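Local coordinates for protein 2-hydroxyisobutyryl-CoA synthetase (Aquincola tertiaricarbonis, PDB 6HDW) that belongs to the ANL superfamily of AMP-binding enzymes, as an acyl-CoA synthetase with a large N-terminal and a smaller C-terminal domain, and holds the ligand 8LE, at residues 158-163 with 246-251; 253-258 with 270-275. All coordinates share one frame; numbering follows the deposited sequence.

Interaction 1 of 2, residues 158-163 with 246-251. With 8LE ([[(2~{R},3~{S},4~{R},5~{R})-5-(6-aminopurin-9-yl)-3,4-bis(oxidanyl)oxolan-2-yl]methoxy-oxidanyl-phosphoryl] 2-methyl-2-oxidanyl-propanoate), chain B.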
ATOM      1  N   MET A 158      11.269  -3.487  20.965  1.00 38.20           N
ATOM      2  CA  MET A 158      10.710  -2.145  21.150  1.00 36.89           C
ATOM      3  C   MET A 158       9.499  -2.160  22.119  1.00 43.28           C
ATOM      4  O   MET A 158       8.902  -1.108  22.383  1.00 43.14           O
ATOM      5  CB  MET A 158      10.295  -1.558  19.794  1.00 36.65           C
ATOM      6  CG  MET A 158      11.434  -1.371  18.826  1.00 38.69           C
ATOM      7  SD  MET A 158      10.841  -0.731  17.242  1.00 40.29           S
ATOM      8  CE  MET A 158      12.403  -0.349  16.442  1.00 36.00           C
ATOM      9  N   GLY A 159       9.154  -3.345  22.631  1.00 40.41           N
ATOM     10  CA  GLY A 159       8.022  -3.533  23.532  1.00 41.76           C
ATOM     11  C   GLY A 159       6.699  -3.795  22.839  1.00 45.92           C
ATOM     12  O   GLY A 159       5.652  -3.803  23.496  1.00 46.64           O
ATOM     13  N   ILE A 160       6.725  -3.999  21.498  1.00 41.26           N
ATOM     14  CA  ILE A 160       5.530  -4.293  20.699  1.00 40.30           C
ATOM     15  C   ILE A 160       5.237  -5.788  20.878  1.00 45.17           C
ATOM     16  O   ILE A 160       6.158  -6.610  20.837  1.00 45.78           O
ATOM     17  CB  ILE A 160       5.652  -3.828  19.213  1.00 41.55           C
ATOM     18  CG1 ILE A 160       6.209  -2.370  19.126  1.00 41.16           C
ATOM     19  CG2 ILE A 160       4.306  -3.946  18.490  1.00 40.81           C
ATOM     20  CD1 ILE A 160       6.860  -1.966  17.791  1.00 44.37           C
ATOM     21  N   ARG A 161       3.970  -6.128  21.152  1.00 41.53           N
ATOM     22  CA  ARG A 161       3.569  -7.488  21.497  1.00 42.32           C
ATOM     23  C   ARG A 161       2.427  -8.064  20.655  1.00 46.15           C
ATOM     24  O   ARG A 161       1.641  -7.283  20.114  1.00 44.40           O
ATOM     25  CB  ARG A 161       3.154  -7.510  22.994  1.00 43.19           C
ATOM     26  CG  ARG A 161       4.264  -7.197  23.999  1.00 46.71           C
ATOM     27  CD  ARG A 161       5.232  -8.354  24.175  1.00 52.72           C
ATOM     28  NE  ARG A 161       6.321  -8.032  25.104  1.00 53.36           N
ATOM     29  CZ  ARG A 161       7.486  -7.509  24.740  1.00 60.39           C
ATOM     30  NH1 ARG A 161       7.721  -7.217  23.467  1.00 45.04           N
ATOM     31  NH2 ARG A 161       8.419  -7.254  25.649  1.00 46.66           N
ATOM     32  N   PRO A 162       2.249  -9.421  20.605  1.00 44.34           N
ATOM     33  CA  PRO A 162       1.080  -9.982  19.893  1.00 44.43           C
ATOM     34  C   PRO A 162      -0.238  -9.382  20.402  1.00 48.70           C
ATOM     35  O   PRO A 162      -0.394  -9.149  21.608  1.00 49.53           O
ATOM     36  CB  PRO A 162       1.144 -11.484  20.221  1.00 48.35           C
ATOM     37  CG  PRO A 162       2.546 -11.750  20.558  1.00 52.75           C
ATOM     38  CD  PRO A 162       3.079 -10.494  21.196  1.00 47.48           C
ATOM     39  N   GLY A 163      -1.144  -9.086  19.472  1.00 44.03           N
ATOM     40  CA  GLY A 163      -2.437  -8.487  19.784  1.00 43.82           C
ATOM     41  C   GLY A 163      -2.438  -6.971  19.803  1.00 45.24           C
ATOM     42  O   GLY A 163      -3.510  -6.366  19.862  1.00 45.25           O
ATOM     43  N   CYS A 246       4.260   3.623  21.683  1.00 43.82           N
ATOM     44  CA  CYS A 246       5.449   3.979  20.930  1.00 42.42           C
ATOM     45  C   CYS A 246       5.176   4.301  19.471  1.00 44.02           C
ATOM     46  O   CYS A 246       4.115   4.000  18.923  1.00 41.85           O
ATOM     47  CB  CYS A 246       6.541   2.920  21.072  1.00 42.56           C
ATOM     48  SG  CYS A 246       6.417   1.554  19.892  1.00 44.80           S
ATOM     49  N   LEU A 247       6.169   4.949  18.864  1.00 40.01           N
ATOM     50  CA  LEU A 247       6.252   5.300  17.457  1.00 37.12           C
ATOM     51  C   LEU A 247       7.656   4.865  17.074  1.00 38.04           C
ATOM     52  O   LEU A 247       8.604   5.145  17.812  1.00 38.32           O
ATOM     53  CB  LEU A 247       6.080   6.816  17.230  1.00 37.15           C
ATOM     54  CG  LEU A 247       4.744   7.440  17.627  1.00 42.07           C
ATOM     55  CD1 LEU A 247       4.836   8.063  19.016  1.00 43.67           C
ATOM     56  CD2 LEU A 247       4.309   8.496  16.611  1.00 42.62           C
ATOM     57  N   PHE A 248       7.783   4.115  15.982  1.00 32.35           N
ATOM     58  CA  PHE A 248       9.076   3.647  15.502  1.00 31.73           C
ATOM     59  C   PHE A 248       9.266   4.103  14.070  1.00 33.33           C
ATOM     60  O   PHE A 248       8.351   4.003  13.263  1.00 32.37           O
ATOM     61  CB  PHE A 248       9.285   2.140  15.744  1.00 33.55           C
ATOM     62  CG  PHE A 248       8.499   1.154  14.915  1.00 34.58           C
ATOM     63  CD1 PHE A 248       7.153   0.916  15.174  1.00 37.52           C
ATOM     64  CD2 PHE A 248       9.136   0.360  13.964  1.00 36.16           C
ATOM     65  CE1 PHE A 248       6.439  -0.038  14.442  1.00 37.81           C
ATOM     66  CE2 PHE A 248       8.423  -0.603  13.241  1.00 38.47           C
ATOM     67  CZ  PHE A 248       7.077  -0.784  13.476  1.00 36.66           C
ATOM     68  N   PHE A 249      10.399   4.726  13.789  1.00 30.67           N
ATOM     69  CA  PHE A 249      10.604   5.345  12.488  1.00 29.67           C
ATOM     70  C   PHE A 249      11.865   4.937  11.788  1.00 34.10           C
ATOM     71  O   PHE A 249      12.856   4.583  12.435  1.00 34.52           O
ATOM     72  CB  PHE A 249      10.648   6.892  12.634  1.00 31.83           C
ATOM     73  CG  PHE A 249       9.586   7.571  13.469  1.00 33.15           C
ATOM     74  CD1 PHE A 249       8.258   7.588  13.055  1.00 34.36           C
ATOM     75  CD2 PHE A 249       9.927   8.266  14.624  1.00 36.63           C
ATOM     76  CE1 PHE A 249       7.280   8.226  13.818  1.00 36.04           C
ATOM     77  CE2 PHE A 249       8.949   8.921  15.380  1.00 39.78           C
ATOM     78  CZ  PHE A 249       7.638   8.908  14.964  1.00 36.93           C
ATOM     79  N   SER A 250      11.840   5.099  10.450  1.00 29.86           N
ATOM     80  CA  SER A 250      12.958   4.939   9.523  1.00 29.19           C
ATOM     81  C   SER A 250      12.737   5.849   8.300  1.00 33.91           C
ATOM     82  O   SER A 250      11.626   6.344   8.086  1.00 34.02           O
ATOM     83  CB  SER A 250      13.129   3.479   9.107  1.00 29.60           C
ATOM     84  OG  SER A 250      12.194   3.076   8.121  1.00 34.27           O
ATOM     85  N   GLY A 251      13.789   6.064   7.519  1.00 30.66           N
ATOM     86  CA  GLY A 251      13.684   6.807   6.274  1.00 30.57           C
ATOM     87  C   GLY A 251      14.574   8.013   6.178  1.00 37.47           C
ATOM     88  O   GLY A 251      14.937   8.425   5.077  1.00 38.61           O
TER
HETATM   89  C2  8LE B1001      19.096   8.377   9.375  1.00 36.89           C
HETATM   90  CAA 8LE B1001      13.589   1.341   4.091  1.00 32.56           C
HETATM   91  CAZ 8LE B1001      14.182   2.575   4.795  1.00 33.20           C
HETATM   92  CAB 8LE B1001      15.309   2.146   5.754  1.00 31.17           C
HETATM   93  OAF 8LE B1001      13.170   3.193   5.578  1.00 30.69           O
HETATM   94  CAS 8LE B1001      14.693   3.590   3.740  1.00 37.08           C
HETATM   95  OAD 8LE B1001      14.283   4.748   3.732  1.00 38.09           O
HETATM   96  OAQ 8LE B1001      15.585   3.099   2.831  1.00 39.96           O
HETATM   97  PBC 8LE B1001      16.044   3.818   1.424  1.00 38.94           P
HETATM   98  OAI 8LE B1001      14.746   4.341   0.663  1.00 34.68           O
HETATM   99  OAE 8LE B1001      16.871   2.881   0.629  1.00 44.06           O
HETATM  100  O5' 8LE B1001      16.905   5.071   1.844  1.00 38.43           O
HETATM  101  C5' 8LE B1001      17.997   4.803   2.713  1.00 35.22           C
HETATM  102  C4' 8LE B1001      18.618   6.108   3.134  1.00 31.62           C
HETATM  103  O4' 8LE B1001      17.668   6.817   3.967  1.00 31.34           O
HETATM  104  C3' 8LE B1001      19.753   5.761   4.015  1.00 31.85           C
HETATM  105  O3' 8LE B1001      20.930   5.593   3.219  1.00 30.83           O
HETATM  106  C2' 8LE B1001      19.825   6.995   4.915  1.00 33.51           C
HETATM  107  O2' 8LE B1001      20.448   8.140   4.259  1.00 35.26           O
HETATM  108  C1' 8LE B1001      18.361   7.294   5.142  1.00 32.25           C
HETATM  109  N9  8LE B1001      17.846   6.649   6.392  1.00 37.11           N
HETATM  110  C8  8LE B1001      17.049   5.582   6.512  1.00 37.48           C
HETATM  111  N7  8LE B1001      16.849   5.359   7.807  1.00 38.24           N
HETATM  112  C5  8LE B1001      17.534   6.275   8.501  1.00 38.48           C
HETATM  113  C4  8LE B1001      18.156   7.075   7.615  1.00 38.12           C
HETATM  114  N3  8LE B1001      18.913   8.123   8.017  1.00 36.73           N
HETATM  115  N1  8LE B1001      18.439   7.531  10.272  1.00 38.11           N
HETATM  116  C6  8LE B1001      17.667   6.526   9.817  1.00 37.59           C
HETATM  117  N6  8LE B1001      17.031   5.737  10.673  1.00 35.34           N
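One face of the parallel sheet that contains strand 246-249 is covered where Met158 and Ile160, in the loop after helix 141-157, pack on Cys246 and Phe248 of that strand. Gly159, with positive phi, ends the helix in a Schellman motif, and the chain turns there between the two apolar residues. The phenyl ring of Phe248 is approached by both from the same side. Met158, extended beyond CG, crosses it at about a right angle and brings SD to 3.6 Å from Phe248 CB; this Met-aromatic contact is oblique, with SD 4.4 Å from the ring centroid. In an off-centre CH-pi contact, Ile160 CD1 lies 4.3 Å from the Phe248 ring centroid, 29° off the ring normal, on the side of Phe248 CD1 and CE1. Cys246 SG lies 4.0 Å from Ile160 CG1, continuing the apolar layer. No hydrogen bond crosses between the segments. Tyr219 also meets the Phe248 ring. Past the strand's end, Ser250 OG is 2.7 Å from OAF of 8LE, a hydrogen bond, and has a second partner in Tyr219 OH. A parallel sheet packed against helices, with ligand held beyond its strand ends, is characteristic of the N-terminal domain of ANL enzymes.

Interaction 2 of 2, residues 253-258 with 270-275. With 8LE ([[(2~{R},3~{S},4~{R},5~{R})-5-(6-aminopurin-9-yl)-3,4-bis(oxidanyl)oxolan-2-yl]methoxy-oxidanyl-phosphoryl] 2-methyl-2-oxidanyl-propanoate), chain B.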
ATOM      1  N   PRO A 253      17.032  10.996   9.182  1.00 38.23           N
ATOM      2  CA  PRO A 253      17.320  11.311  10.592  1.00 38.57           C
ATOM      3  C   PRO A 253      16.132  12.043  11.218  1.00 41.87           C
ATOM      4  O   PRO A 253      15.341  12.671  10.504  1.00 41.40           O
ATOM      5  CB  PRO A 253      18.552  12.228  10.516  1.00 41.81           C
ATOM      6  CG  PRO A 253      19.060  12.111   9.110  1.00 46.30           C
ATOM      7  CD  PRO A 253      17.854  11.830   8.282  1.00 40.68           C
ATOM      8  N   GLY A 254      16.010  11.936  12.536  1.00 38.05           N
ATOM      9  CA  GLY A 254      14.935  12.574  13.283  1.00 38.42           C
ATOM     10  C   GLY A 254      14.688  11.926  14.625  1.00 42.06           C
ATOM     11  O   GLY A 254      14.633  12.617  15.642  1.00 42.96           O
ATOM     12  N   ALA A 255      14.576  10.588  14.634  1.00 37.79           N
ATOM     13  CA  ALA A 255      14.300   9.764  15.814  1.00 37.88           C
ATOM     14  C   ALA A 255      15.461   9.685  16.826  1.00 44.83           C
ATOM     15  O   ALA A 255      15.249   9.285  17.979  1.00 46.26           O
ATOM     16  CB  ALA A 255      13.847   8.379  15.386  1.00 36.73           C
ATOM     17  N   SER A 256      16.669  10.089  16.408  1.00 42.24           N
ATOM     18  CA  SER A 256      17.852  10.182  17.271  1.00 44.07           C
ATOM     19  C   SER A 256      18.385  11.622  17.285  1.00 49.34           C
ATOM     20  O   SER A 256      19.487  11.886  17.774  1.00 51.19           O
ATOM     21  CB  SER A 256      18.926   9.189  16.846  1.00 48.30           C
ATOM     22  OG  SER A 256      18.524   7.880  17.209  1.00 57.70           O
ATOM     23  N   VAL A 257      17.570  12.555  16.767  1.00 45.61           N
ATOM     24  CA  VAL A 257      17.870  13.983  16.734  1.00 47.93           C
ATOM     25  C   VAL A 257      17.251  14.613  18.016  1.00 55.56           C
ATOM     26  O   VAL A 257      16.037  14.515  18.216  1.00 54.82           O
ATOM     27  CB  VAL A 257      17.429  14.640  15.390  1.00 50.97           C
ATOM     28  CG1 VAL A 257      17.498  16.159  15.452  1.00 52.65           C
ATOM     29  CG2 VAL A 257      18.267  14.119  14.221  1.00 49.59           C
ATOM     30  N   PRO A 258      18.106  15.185  18.905  1.00 55.69           N
ATOM     31  CA  PRO A 258      17.636  15.729  20.206  1.00 57.74           C
ATOM     32  C   PRO A 258      16.262  16.432  20.268  1.00 61.93           C
ATOM     33  O   PRO A 258      15.363  15.906  20.933  1.00 61.45           O
ATOM     34  CB  PRO A 258      18.753  16.692  20.594  1.00 61.92           C
ATOM     35  CG  PRO A 258      19.981  16.058  20.030  1.00 65.52           C
ATOM     36  CD  PRO A 258      19.576  15.303  18.787  1.00 58.25           C
ATOM     37  N   ALA A 270       4.200   9.335  24.072  1.00 47.73           N
ATOM     38  CA  ALA A 270       4.671   7.975  23.812  1.00 45.86           C
ATOM     39  C   ALA A 270       6.180   7.962  23.603  1.00 48.66           C
ATOM     40  O   ALA A 270       6.807   9.026  23.596  1.00 49.64           O
ATOM     41  CB  ALA A 270       3.962   7.419  22.574  1.00 44.17           C
ATOM     42  N   LYS A 271       6.769   6.763  23.479  1.00 43.33           N
ATOM     43  CA  LYS A 271       8.201   6.615  23.236  1.00 42.45           C
ATOM     44  C   LYS A 271       8.486   6.623  21.741  1.00 43.73           C
ATOM     45  O   LYS A 271       7.618   6.269  20.943  1.00 41.81           O
ATOM     46  CB  LYS A 271       8.749   5.342  23.895  1.00 45.30           C
ATOM     47  CG  LYS A 271       9.009   5.522  25.378  1.00 62.34           C
ATOM     48  CD  LYS A 271       9.511   4.252  26.024  1.00 72.76           C
ATOM     49  CE  LYS A 271      11.009   4.213  26.161  1.00 79.05           C
ATOM     50  NZ  LYS A 271      11.419   3.090  27.032  1.00 87.25           N
ATOM     51  N   VAL A 272       9.696   7.058  21.365  1.00 40.29           N
ATOM     52  CA  VAL A 272      10.132   7.120  19.974  1.00 37.75           C
ATOM     53  C   VAL A 272      11.320   6.190  19.766  1.00 40.44           C
ATOM     54  O   VAL A 272      12.267   6.217  20.548  1.00 40.56           O
ATOM     55  CB  VAL A 272      10.399   8.580  19.494  1.00 41.48           C
ATOM     56  CG1 VAL A 272      11.251   8.611  18.225  1.00 39.98           C
ATOM     57  CG2 VAL A 272       9.085   9.327  19.269  1.00 41.12           C
ATOM     58  N   TYR A 273      11.265   5.366  18.713  1.00 36.06           N
ATOM     59  CA  TYR A 273      12.362   4.462  18.393  1.00 35.15           C
ATOM     60  C   TYR A 273      12.901   4.710  17.019  1.00 37.96           C
ATOM     61  O   TYR A 273      12.136   4.860  16.062  1.00 36.85           O
ATOM     62  CB  TYR A 273      11.969   2.983  18.563  1.00 35.66           C
ATOM     63  CG  TYR A 273      11.554   2.644  19.972  1.00 38.34           C
ATOM     64  CD1 TYR A 273      12.431   2.823  21.040  1.00 41.95           C
ATOM     65  CD2 TYR A 273      10.269   2.193  20.252  1.00 38.67           C
ATOM     66  CE1 TYR A 273      12.043   2.548  22.348  1.00 45.00           C
ATOM     67  CE2 TYR A 273       9.871   1.908  21.558  1.00 40.72           C
ATOM     68  CZ  TYR A 273      10.766   2.077  22.601  1.00 48.34           C
ATOM     69  OH  TYR A 273      10.387   1.799  23.887  1.00 49.86           O
ATOM     70  N   ASP A 274      14.233   4.719  16.927  1.00 34.75           N
ATOM     71  CA  ASP A 274      14.981   4.872  15.691  1.00 33.75           C
ATOM     72  C   ASP A 274      15.341   3.480  15.155  1.00 36.34           C
ATOM     73  O   ASP A 274      15.751   2.606  15.924  1.00 35.42           O
ATOM     74  CB  ASP A 274      16.259   5.681  15.955  1.00 36.56           C
ATOM     75  CG  ASP A 274      16.952   6.246  14.727  1.00 45.12           C
ATOM     76  OD1 ASP A 274      16.273   6.437  13.692  1.00 45.12           O
ATOM     77  OD2 ASP A 274      18.149   6.588  14.830  1.00 48.23           O
ATOM     78  N   CYS A 275      15.145   3.280  13.843  1.00 31.22           N
ATOM     79  CA  CYS A 275      15.505   2.073  13.098  1.00 30.34           C
ATOM     80  C   CYS A 275      15.732   2.438  11.636  1.00 32.75           C
ATOM     81  O   CYS A 275      15.427   3.558  11.245  1.00 31.73           O
ATOM     82  CB  CYS A 275      14.473   0.951  13.261  1.00 29.96           C
ATOM     83  SG  CYS A 275      12.920   1.204  12.365  1.00 32.54           S
TER
HETATM   84  C2  8LE B1001      19.096   8.377   9.375  1.00 36.89           C
HETATM   85  CAA 8LE B1001      13.589   1.341   4.091  1.00 32.56           C
HETATM   86  CAZ 8LE B1001      14.182   2.575   4.795  1.00 33.20           C
HETATM   87  CAB 8LE B1001      15.309   2.146   5.754  1.00 31.17           C
HETATM   88  OAF 8LE B1001      13.170   3.193   5.578  1.00 30.69           O
HETATM   89  CAS 8LE B1001      14.693   3.590   3.740  1.00 37.08           C
HETATM   90  OAD 8LE B1001      14.283   4.748   3.732  1.00 38.09           O
HETATM   91  OAQ 8LE B1001      15.585   3.099   2.831  1.00 39.96           O
HETATM   92  PBC 8LE B1001      16.044   3.818   1.424  1.00 38.94           P
HETATM   93  OAI 8LE B1001      14.746   4.341   0.663  1.00 34.68           O
HETATM   94  OAE 8LE B1001      16.871   2.881   0.629  1.00 44.06           O
HETATM   95  O5' 8LE B1001      16.905   5.071   1.844  1.00 38.43           O
HETATM   96  C5' 8LE B1001      17.997   4.803   2.713  1.00 35.22           C
HETATM   97  C4' 8LE B1001      18.618   6.108   3.134  1.00 31.62           C
HETATM   98  O4' 8LE B1001      17.668   6.817   3.967  1.00 31.34           O
HETATM   99  C3' 8LE B1001      19.753   5.761   4.015  1.00 31.85           C
HETATM  100  O3' 8LE B1001      20.930   5.593   3.219  1.00 30.83           O
HETATM  101  C2' 8LE B1001      19.825   6.995   4.915  1.00 33.51           C
HETATM  102  O2' 8LE B1001      20.448   8.140   4.259  1.00 35.26           O
HETATM  103  C1' 8LE B1001      18.361   7.294   5.142  1.00 32.25           C
HETATM  104  N9  8LE B1001      17.846   6.649   6.392  1.00 37.11           N
HETATM  105  C8  8LE B1001      17.049   5.582   6.512  1.00 37.48           C
HETATM  106  N7  8LE B1001      16.849   5.359   7.807  1.00 38.24           N
HETATM  107  C5  8LE B1001      17.534   6.275   8.501  1.00 38.48           C
HETATM  108  C4  8LE B1001      18.156   7.075   7.615  1.00 38.12           C
HETATM  109  N3  8LE B1001      18.913   8.123   8.017  1.00 36.73           N
HETATM  110  N1  8LE B1001      18.439   7.531  10.272  1.00 38.11           N
HETATM  111  C6  8LE B1001      17.667   6.526   9.817  1.00 37.59           C
HETATM  112  N6  8LE B1001      17.031   5.737  10.673  1.00 35.34           N
HETATM  113  O   HOH W   1      15.263   8.597  12.341  1.00 35.79           O
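Ala255 and Ser256 face Asp274 at the end of strand 271-274, in a segment that begins beside the adenine of 8LE. There Pro253 sets its ring against the base, with CG 3.7 Å from C2 of 8LE. Gly254, at a backbone conformation with positive phi, opens a type I beta turn, closed by the bond from Val257 N to Gly254 O. Ala255 turns its methyl toward the strand. Its CB sits 3.5 Å from Asp274 OD1 and 3.9 Å from Val272 CG1, bridging an apolar and a polar neighbour on the strand. The amide of Ala255 reaches the same carboxylate through water 1, which accepts from Ala255 N at 3.1 Å and donates to Asp274 OD1 at 2.7 Å. Next in the turn, Ser256 donates from OG to Asp274 OD2 at 2.7 Å, coming from above the carboxylate plane, 44° out of it.

With CG of Asp274 anti to the backbone N (chi1 -164°), the carboxylate is carried to the turn and the base together. OD1 takes the water and, 3.2 Å away, N6 of 8LE, while OD2 is held by the serine; these bonds probably fix the rotation of the group. Cys275 O, 2.8 Å from N6 of 8LE, gives the exocyclic amine a second acceptor, so side chain and backbone together read the adenine.

Val257 then stands at the N-cap of helix 258-268, whose Lys261 and Ile264 pack on Val272. Strand 246-249, this turn, the helix and the parallel strand 271-274 form a beta-alpha-beta crossover. Phe249 of the neighbouring strand touches both Ala255 and Val272, and the turn sits at the ends of the two neighbouring strands, where helix 258-268 begins.

Both contacts are buried and share one parallel sheet, since strands 246-249 and 271-274 are neighbours in it, joined by probable hydrogen bonds from Leu247 N to Lys271 O and from Tyr273 N to Leu247 O. Interaction 1 is apolar, joining a sheet face to the loop after helix 141-157; interaction 2, about 12 Å away between centres, is largely polar and works through a carboxylate, a hydroxyl and a water. The difference follows their positions, one over the body of the sheet and the other at the strand end beside the adenine. They meet again at 8LE, where Ser250 OG meets OAF and Asp274 OD1 meets N6.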